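Long-range contacts in PA14 domain-containing protein (Clostridium clariflavum, PDB 6QDI), which probably senses extracellular plant-cell-wall polysaccharides as the calcium-binding tandem PA14 part of a membrane-bound, RsgI-like anti-sigma factor: residues V47-K52 with I106-F111; Y61-S66 with V119-S124; R67-R72 with Y110-G115. All blocks are in the same frame, centred on the assembly; numbering follows the deposited sequence.

Contact 1 (V47-K52 with I106-F111); sequences VRWTGK and IKLEYF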
# COMPACT_ATOMS: atom_id res chain seq x y z
N VAL A 47 1.66 -5.24 4.98
CA VAL A 47 2.58 -6.31 4.66
C VAL A 47 1.81 -7.56 4.34
O VAL A 47 0.78 -7.87 4.98
CB VAL A 47 3.54 -6.60 5.87
CG1 VAL A 47 4.66 -7.52 5.42
CG2 VAL A 47 4.10 -5.33 6.47
N ARG A 48 2.30 -8.32 3.35
CA ARG A 48 1.83 -9.67 3.10
C ARG A 48 3.01 -10.62 3.24
O ARG A 48 4.04 -10.45 2.58
CB ARG A 48 1.24 -9.85 1.73
CG ARG A 48 0.74 -11.25 1.46
CD ARG A 48 0.20 -11.44 0.06
NE ARG A 48 -0.97 -10.64 -0.18
CZ ARG A 48 -1.07 -9.63 -1.04
NH1 ARG A 48 -0.03 -9.18 -1.69
NH2 ARG A 48 -2.25 -8.99 -1.15
N TRP A 49 2.84 -11.64 4.08
CA TRP A 49 3.79 -12.74 4.18
C TRP A 49 3.25 -13.98 3.51
O TRP A 49 2.08 -14.36 3.72
CB TRP A 49 4.11 -13.08 5.64
CG TRP A 49 4.96 -12.06 6.32
CD1 TRP A 49 6.30 -11.95 6.25
CD2 TRP A 49 4.53 -11.01 7.20
NE1 TRP A 49 6.74 -10.91 7.00
CE2 TRP A 49 5.67 -10.32 7.60
CE3 TRP A 49 3.26 -10.58 7.66
CZ2 TRP A 49 5.60 -9.24 8.44
CZ3 TRP A 49 3.22 -9.49 8.53
CH2 TRP A 49 4.37 -8.83 8.88
N THR A 50 4.09 -14.64 2.71
CA THR A 50 3.71 -15.86 2.03
C THR A 50 4.84 -16.90 2.11
O THR A 50 6.04 -16.58 2.09
CB THR A 50 3.35 -15.62 0.54
OG1 THR A 50 4.40 -14.90 -0.08
CG2 THR A 50 2.04 -14.85 0.42
N GLY A 51 4.41 -18.15 2.12
CA GLY A 51 5.33 -19.26 2.02
C GLY A 51 4.63 -20.51 2.50
O GLY A 51 3.42 -20.69 2.31
N LYS A 52 5.41 -21.39 3.13
CA LYS A 52 4.90 -22.67 3.65
C LYS A 52 5.24 -22.79 5.12
O LYS A 52 6.22 -22.20 5.59
CB LYS A 52 5.52 -23.84 2.92
CG LYS A 52 5.39 -23.79 1.43
CD LYS A 52 4.01 -24.15 0.95
CE LYS A 52 4.07 -24.50 -0.56
NZ LYS A 52 2.74 -24.86 -1.08
N ILE A 106 0.84 -20.82 3.83
CA ILE A 106 0.57 -19.83 4.85
C ILE A 106 0.58 -18.48 4.13
O ILE A 106 1.48 -18.18 3.34
CB ILE A 106 1.55 -19.87 6.06
CG1 ILE A 106 1.25 -18.74 7.04
CG2 ILE A 106 3.00 -19.87 5.61
CD1 ILE A 106 1.92 -18.94 8.38
N LYS A 107 -0.41 -17.65 4.46
CA LYS A 107 -0.48 -16.26 4.01
C LYS A 107 -0.95 -15.42 5.17
O LYS A 107 -1.98 -15.77 5.80
CB LYS A 107 -1.43 -16.12 2.81
CG LYS A 107 -1.59 -14.68 2.35
CD LYS A 107 -2.36 -14.54 1.04
CE LYS A 107 -3.72 -15.15 1.03
NZ LYS A 107 -4.42 -14.91 -0.26
N LEU A 108 -0.26 -14.35 5.49
CA LEU A 108 -0.65 -13.47 6.57
C LEU A 108 -0.58 -12.05 6.00
O LEU A 108 0.47 -11.61 5.56
CB LEU A 108 0.27 -13.62 7.77
CG LEU A 108 -0.21 -12.99 9.11
CD1 LEU A 108 0.55 -13.57 10.28
CD2 LEU A 108 -0.10 -11.49 9.19
N GLU A 109 -1.73 -11.36 6.03
CA GLU A 109 -1.81 -9.98 5.62
C GLU A 109 -2.02 -9.09 6.86
O GLU A 109 -2.71 -9.49 7.80
CB GLU A 109 -2.96 -9.80 4.62
CG GLU A 109 -2.64 -10.44 3.29
CD GLU A 109 -3.77 -10.49 2.28
OE1 GLU A 109 -4.89 -10.06 2.59
OE2 GLU A 109 -3.47 -10.89 1.14
N TYR A 110 -1.41 -7.91 6.83
CA TYR A 110 -1.34 -7.05 8.00
C TYR A 110 -1.39 -5.59 7.56
O TYR A 110 -0.81 -5.24 6.51
CB TYR A 110 0.02 -7.33 8.72
CG TYR A 110 0.40 -6.22 9.66
CD1 TYR A 110 -0.13 -6.12 10.93
CD2 TYR A 110 1.22 -5.18 9.22
CE1 TYR A 110 0.15 -5.04 11.74
CE2 TYR A 110 1.46 -4.06 10.00
CZ TYR A 110 0.91 -3.99 11.27
OH TYR A 110 1.17 -2.88 12.03
N PHE A 111 -1.98 -4.71 8.38
CA PHE A 111 -1.83 -3.28 8.17
C PHE A 111 -1.68 -2.50 9.43
O PHE A 111 -2.23 -2.86 10.48
CB PHE A 111 -2.96 -2.68 7.28
CG PHE A 111 -4.31 -2.52 7.95
CD1 PHE A 111 -4.64 -1.36 8.64
CD2 PHE A 111 -5.28 -3.51 7.86
CE1 PHE A 111 -5.88 -1.18 9.21
CE2 PHE A 111 -6.53 -3.32 8.42
CZ PHE A 111 -6.85 -2.18 9.10
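Arg48 and Glu109 meet side by side on one face of an antiparallel strand pair, and their salt bridge is the main polar side-chain link between residues 47-52 and 106-111. Arg48 grips one carboxylate oxygen side-on with two nitrogens: NE reaches Glu109 OE2 at 2.8 Å, nearly straight, and NH2 reaches the same OE2 at 3.2 Å with a more bent approach. That oxygen lies in the guanidinium plane, but the carboxylate is turned 65° against it, so NE arrives on the anti side somewhat out of the carboxylate plane and NH2 from above it, both from the same face. The bend of Arg48 at chi3 (-65°), after an extended start, turns the NE edge of the guanidinium toward Glu109 OE2. Lys107 runs alongside the arginine, with Lys107 CD 4.1 Å from Arg48 CD, while Thr50 CG2 rests on Lys107 CG.

The other face is largely apolar. The six-membered part of the Trp49 indole lies beside Leu108, CE3 of Trp49 being 3.8 Å from CD2 of Leu108, and CZ3 of Trp49 reaches CB of Tyr110. Val47 CG2 approaches the edge of the Tyr110 ring, 4.0 Å from its CD2. Gly51 adopts backbone angles suited to glycine, and Ile106 CG2 packs 3.4 Å from Gly51 O.

Paired backbone hydrogen bonds at Val47-Tyr110, Trp49-Leu108 and Gly51-Ile106 fix this register, with the strand axes 173° apart in direction. Trp49 NE1 is held by Asp23, and Lys107 makes a cation-pi contact with Trp74. Strand 4-9 flanks 44-53 and strand 71-75 flanks 104-113, while across this PA14 beta-sandwich Val119 of the facing sheet packs on Trp49 and Tyr110, and Leu121 on Ile106.

Contact 2 (Y61-S66 with V119-S124); sequences YTFYIS and VKLEWS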
# COMPACT_ATOMS: atom_id res chain seq x y z
N TYR A 61 -3.78 -27.55 15.82
CA TYR A 61 -2.96 -26.37 16.16
C TYR A 61 -3.84 -25.18 16.42
O TYR A 61 -4.89 -25.00 15.78
CB TYR A 61 -1.99 -26.06 15.02
CG TYR A 61 -0.74 -26.89 15.10
CD1 TYR A 61 -0.73 -28.22 14.67
CD2 TYR A 61 0.43 -26.38 15.65
CE1 TYR A 61 0.40 -29.00 14.77
CE2 TYR A 61 1.57 -27.17 15.74
CZ TYR A 61 1.56 -28.48 15.29
OH TYR A 61 2.68 -29.29 15.35
N THR A 62 -3.43 -24.39 17.41
CA THR A 62 -3.97 -23.05 17.61
C THR A 62 -2.94 -22.03 17.18
O THR A 62 -1.76 -22.18 17.52
CB THR A 62 -4.32 -22.80 19.09
OG1 THR A 62 -5.27 -23.79 19.50
CG2 THR A 62 -4.94 -21.43 19.29
N PHE A 63 -3.37 -21.06 16.36
CA PHE A 63 -2.56 -19.92 15.98
C PHE A 63 -3.05 -18.70 16.73
O PHE A 63 -4.28 -18.50 16.82
CB PHE A 63 -2.59 -19.69 14.46
CG PHE A 63 -1.87 -20.80 13.71
CD1 PHE A 63 -2.53 -21.98 13.34
CD2 PHE A 63 -0.53 -20.70 13.44
CE1 PHE A 63 -1.84 -23.01 12.75
CE2 PHE A 63 0.14 -21.71 12.82
CZ PHE A 63 -0.50 -22.86 12.45
N TYR A 64 -2.12 -17.93 17.29
CA TYR A 64 -2.43 -16.75 18.05
C TYR A 64 -1.82 -15.56 17.34
O TYR A 64 -0.63 -15.59 16.97
CB TYR A 64 -1.82 -16.80 19.46
CG TYR A 64 -2.09 -18.07 20.23
CD1 TYR A 64 -1.37 -19.22 20.00
CD2 TYR A 64 -3.05 -18.11 21.23
CE1 TYR A 64 -1.58 -20.38 20.74
CE2 TYR A 64 -3.27 -19.27 21.98
CZ TYR A 64 -2.57 -20.40 21.69
OH TYR A 64 -2.82 -21.53 22.45
N ILE A 65 -2.59 -14.49 17.23
CA ILE A 65 -2.11 -13.24 16.71
C ILE A 65 -2.31 -12.13 17.72
O ILE A 65 -3.37 -11.98 18.30
CB ILE A 65 -2.77 -12.93 15.37
CG1 ILE A 65 -2.18 -13.90 14.31
CG2 ILE A 65 -2.45 -11.51 14.92
CD1 ILE A 65 -2.54 -13.76 12.86
N SER A 66 -1.24 -11.34 17.91
CA SER A 66 -1.29 -10.02 18.54
C SER A 66 -1.11 -9.01 17.42
O SER A 66 -0.18 -9.18 16.61
CB SER A 66 -0.14 -9.91 19.56
OG SER A 66 -0.16 -10.96 20.50
N VAL A 119 2.84 -6.95 15.07
CA VAL A 119 2.19 -8.18 14.68
C VAL A 119 3.09 -9.34 15.10
O VAL A 119 4.30 -9.36 14.81
CB VAL A 119 1.83 -8.21 13.19
CG1 VAL A 119 3.00 -8.03 12.25
CG2 VAL A 119 1.08 -9.48 12.84
N LYS A 120 2.51 -10.30 15.79
CA LYS A 120 3.24 -11.46 16.29
C LYS A 120 2.41 -12.70 16.09
O LYS A 120 1.25 -12.73 16.53
CB LYS A 120 3.51 -11.27 17.81
CG LYS A 120 4.34 -12.30 18.51
CD LYS A 120 4.67 -11.85 19.95
CE LYS A 120 5.04 -12.94 20.93
NZ LYS A 120 5.65 -12.31 22.11
N LEU A 121 3.00 -13.73 15.47
CA LEU A 121 2.33 -15.03 15.20
C LEU A 121 2.94 -16.13 16.06
O LEU A 121 4.13 -16.45 15.93
CB LEU A 121 2.47 -15.40 13.72
CG LEU A 121 1.82 -16.72 13.34
CD1 LEU A 121 0.32 -16.66 13.43
CD2 LEU A 121 2.32 -17.11 11.96
N GLU A 122 2.08 -16.70 16.90
CA GLU A 122 2.43 -17.84 17.76
C GLU A 122 1.60 -19.03 17.37
O GLU A 122 0.55 -18.92 16.72
CB GLU A 122 2.19 -17.49 19.25
CG GLU A 122 3.06 -16.36 19.77
CD GLU A 122 2.58 -15.94 21.12
OE1 GLU A 122 1.69 -15.08 21.17
OE2 GLU A 122 2.97 -16.57 22.13
N TRP A 123 2.04 -20.20 17.85
CA TRP A 123 1.26 -21.43 17.73
C TRP A 123 1.37 -22.26 19.01
O TRP A 123 2.26 -22.08 19.83
CB TRP A 123 1.62 -22.26 16.48
CG TRP A 123 3.01 -22.83 16.40
CD1 TRP A 123 4.03 -22.74 17.32
CD2 TRP A 123 3.49 -23.65 15.34
NE1 TRP A 123 5.13 -23.41 16.85
CE2 TRP A 123 4.82 -23.98 15.64
CE3 TRP A 123 2.93 -24.09 14.16
CZ2 TRP A 123 5.59 -24.76 14.78
CZ3 TRP A 123 3.69 -24.87 13.31
CH2 TRP A 123 5.01 -25.18 13.60
N SER A 124 0.40 -23.16 19.18
CA SER A 124 0.48 -24.21 20.19
C SER A 124 -0.29 -25.43 19.66
O SER A 124 -1.12 -25.36 18.74
CB SER A 124 -0.10 -23.76 21.52
OG SER A 124 -1.51 -23.62 21.46
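Strands 61-66 and 119-124 run antiparallel, their directions 158° apart and their axes 4.5 Å apart at the closest point. Hydrogen-bonded pairs at Thr62-Ser124, Tyr64-Glu122 and Ser66-Lys120 alternate with non-hydrogen-bonded pairs at Phe63-Trp123 and Ile65-Leu121. Glu122 N to Tyr64 O is almost straight, at 2.9 Å. In the non-hydrogen-bonded positions CA-H groups lean on carbonyls, as where Trp123 CA lies 3.1 Å from Thr62 O.

On the Phe63 face the Trp123 indole meets two other aromatic rings, Tyr61 over one face and Phe63 obliquely, both near CE3. Tyr61 brings CE2 over the indole, offset toward its rim, with CD2 of Tyr61 3.7 Å from CE3 of Trp123; the ring planes differ by 40°, an oblique pairing. Phe63 CE2 meets Trp123 CE3 at 3.9 Å. Further along, Leu121 CD1 reaches across to Ile65 CG1 at 3.8 Å.

The face bearing Tyr64 is polar. The phenol passes alongside Glu122 with its edge toward the opposite backbone, and its OH hydrogen-bonds Ser124 OG at 2.7 Å. Ser124 carries OG between its backbone N and carbonyl carbon (chi1 70°), which turns the hydroxyl to the phenol. Thr62 CG2 lies against one face of the Tyr64 ring.

This division of chemistry marks a two-faced strand pair: the aromatic and aliphatic side turns inward, where Phe63 and Ile65 reach Leu73 of the other sheet, whereas on the partly exposed side the Tyr64-Ser124 hydroxyl bond links the strands, and Arg130 bridges them from outside by its salt bridge to Glu122 and its cation-pi contact with Tyr64.

Contact 3 (R67-R72 with Y110-G115); sequences RDNGVR and YFNNTG. With CA (calcium ion), chain D; EDO (1,2-ethanediol), chain C.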
# COMPACT_ATOMS: atom_id res chain seq x y z
N ARG A 67 -1.97 -7.99 17.35
CA ARG A 67 -2.00 -7.14 16.17
C ARG A 67 -2.33 -5.70 16.53
O ARG A 67 -3.23 -5.41 17.33
CB ARG A 67 -3.02 -7.64 15.16
CG ARG A 67 -4.47 -7.58 15.66
CD ARG A 67 -5.50 -8.14 14.73
NE ARG A 67 -6.84 -7.97 15.25
CZ ARG A 67 -7.62 -6.92 15.05
NH1 ARG A 67 -8.85 -6.93 15.54
NH2 ARG A 67 -7.19 -5.88 14.34
N ASP A 68 -1.70 -4.80 15.78
CA ASP A 68 -2.09 -3.38 15.73
C ASP A 68 -1.63 -2.97 14.34
O ASP A 68 -0.43 -2.80 14.17
CB ASP A 68 -1.43 -2.62 16.86
CG ASP A 68 -1.72 -1.16 16.81
OD1 ASP A 68 -2.25 -0.68 15.77
OD2 ASP A 68 -1.40 -0.45 17.82
N ASN A 69 -2.48 -2.87 13.31
CA ASN A 69 -3.92 -2.98 13.34
C ASN A 69 -4.44 -4.30 12.76
O ASN A 69 -4.48 -5.30 13.49
CB ASN A 69 -4.55 -1.76 12.65
CG ASN A 69 -4.31 -0.50 13.45
OD1 ASN A 69 -3.40 0.28 13.15
ND2 ASN A 69 -5.05 -0.36 14.54
N GLY A 70 -4.85 -4.34 11.51
CA GLY A 70 -5.59 -5.50 11.01
C GLY A 70 -4.72 -6.67 10.60
O GLY A 70 -3.59 -6.50 10.16
N VAL A 71 -5.29 -7.88 10.70
CA VAL A 71 -4.66 -9.10 10.22
C VAL A 71 -5.68 -10.02 9.59
O VAL A 71 -6.83 -10.13 10.07
CB VAL A 71 -3.93 -9.85 11.36
CG1 VAL A 71 -3.63 -11.33 11.05
CG2 VAL A 71 -2.68 -9.09 11.79
N ARG A 72 -5.24 -10.73 8.55
CA ARG A 72 -5.90 -11.93 8.05
C ARG A 72 -4.85 -13.02 7.98
O ARG A 72 -3.77 -12.81 7.45
CB ARG A 72 -6.55 -11.72 6.67
CG ARG A 72 -7.79 -10.83 6.71
CD ARG A 72 -8.66 -10.92 5.49
NE ARG A 72 -9.91 -10.14 5.61
CZ ARG A 72 -10.18 -9.00 4.97
NH1 ARG A 72 -9.24 -8.41 4.17
NH2 ARG A 72 -11.38 -8.41 5.14
N TYR A 110 -1.41 -7.91 6.83
CA TYR A 110 -1.34 -7.05 8.00
C TYR A 110 -1.39 -5.59 7.56
O TYR A 110 -0.81 -5.24 6.51
CB TYR A 110 0.02 -7.33 8.72
CG TYR A 110 0.40 -6.22 9.66
CD1 TYR A 110 -0.13 -6.12 10.93
CD2 TYR A 110 1.22 -5.18 9.22
CE1 TYR A 110 0.15 -5.04 11.74
CE2 TYR A 110 1.46 -4.06 10.00
CZ TYR A 110 0.91 -3.99 11.27
OH TYR A 110 1.17 -2.88 12.03
N PHE A 111 -1.98 -4.71 8.38
CA PHE A 111 -1.83 -3.28 8.17
C PHE A 111 -1.68 -2.50 9.43
O PHE A 111 -2.23 -2.86 10.48
CB PHE A 111 -2.96 -2.68 7.28
CG PHE A 111 -4.31 -2.52 7.95
CD1 PHE A 111 -4.64 -1.36 8.64
CD2 PHE A 111 -5.28 -3.51 7.86
CE1 PHE A 111 -5.88 -1.18 9.21
CE2 PHE A 111 -6.53 -3.32 8.42
CZ PHE A 111 -6.85 -2.18 9.10
N ASN A 112 -0.99 -1.36 9.31
CA ASN A 112 -0.97 -0.31 10.32
C ASN A 112 -1.67 0.91 9.76
O ASN A 112 -1.30 1.39 8.69
CB ASN A 112 0.43 0.05 10.77
CG ASN A 112 0.40 0.94 12.00
OD1 ASN A 112 -0.59 0.93 12.71
ND2 ASN A 112 1.47 1.71 12.26
N ASN A 113 -2.65 1.43 10.50
CA ASN A 113 -3.38 2.64 10.13
C ASN A 113 -3.24 3.66 11.27
O ASN A 113 -4.18 3.86 12.04
CB ASN A 113 -4.83 2.31 9.86
CG ASN A 113 -5.64 3.50 9.39
OD1 ASN A 113 -5.14 4.54 9.06
ND2 ASN A 113 -6.91 3.30 9.32
N THR A 114 -2.06 4.28 11.31
CA THR A 114 -1.60 5.28 12.31
C THR A 114 -1.18 4.63 13.62
O THR A 114 -1.59 3.52 13.99
CB THR A 114 -2.58 6.42 12.61
OG1 THR A 114 -3.66 6.01 13.46
CG2 THR A 114 -3.11 7.04 11.32
N GLY A 115 -0.34 5.36 14.35
CA GLY A 115 0.09 4.95 15.66
C GLY A 115 1.03 3.77 15.63
O GLY A 115 1.70 3.49 14.63
CA CA D . -1.80 1.33 14.69
C1 EDO C . -3.13 2.43 17.53
O1 EDO C . -1.82 2.06 17.05
C2 EDO C . -3.89 3.16 16.41
O2 EDO C . -3.98 2.24 15.36
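A cis peptide bond joins Asp68 to Asn69, and directly after it Asn69 and Gly70 both face Phe111 in a classic beta bulge. Asn69 N donates to Phe111 O at 2.8 Å; Gly70 N makes only a weak bond to that oxygen, while Gly70 O accepts from Phe111 N at 3.0 Å. The Phe111 ring lies flat beneath the bulge, Gly70 N standing 3.6 Å above its plane and over its centre. Gly70 CA lies 3.5 Å from Phe111 CE2, so the ring occupies the place a side chain would take.

Around the cis peptide, two consecutive side chains converge on one calcium ion. Asp68 OD1 binds it at 2.3 Å and Asn69 OD1 at 2.5 Å; across the contact Asn112 OD1 and the backbone Thr114 O bind, Asn116 belongs to the same site, and both hydroxyls of a 1,2-ethanediol complete it. Asn69 OD1 also accepts a nearly straight bond (173°) from Asn113 N, 3.0 Å away. Gly115 O holds Asn112 ND2, orienting OD1 toward the metal. Tyr110 OH donates to Asp68 O at 2.7 Å.

The ethanediol, probably from the crystallisation liquor, also accepts a hydrogen bond from Asn69 ND2, and its two-hydroxyl chelation is consistent with calcium-mediated recognition of a sugar diol, reminiscent of yeast PA14 adhesins, where two consecutive aspartates joined by a cis peptide bind calcium; here the second is Asn69.

Overall arrangement
All three contacts belong to the first PA14 domain and share its beta-sandwich. Contact 1 pairs strands within one sheet and contact 2 within the other; their apolar faces meet in a common core, while their salt-bridge and hydroxyl chemistry lies on the outer, partly exposed faces. Contact 3 is the most buried of the three, yet also the most polar: it continues strand 104-113 of contact 1 and strand 59-68 of contact 2 to the end of the sandwich, where regular pairing gives way to a bulge and a calcium site. Val71 of contact 3 packs on Leu108 of contact 1 and Val119 of contact 2.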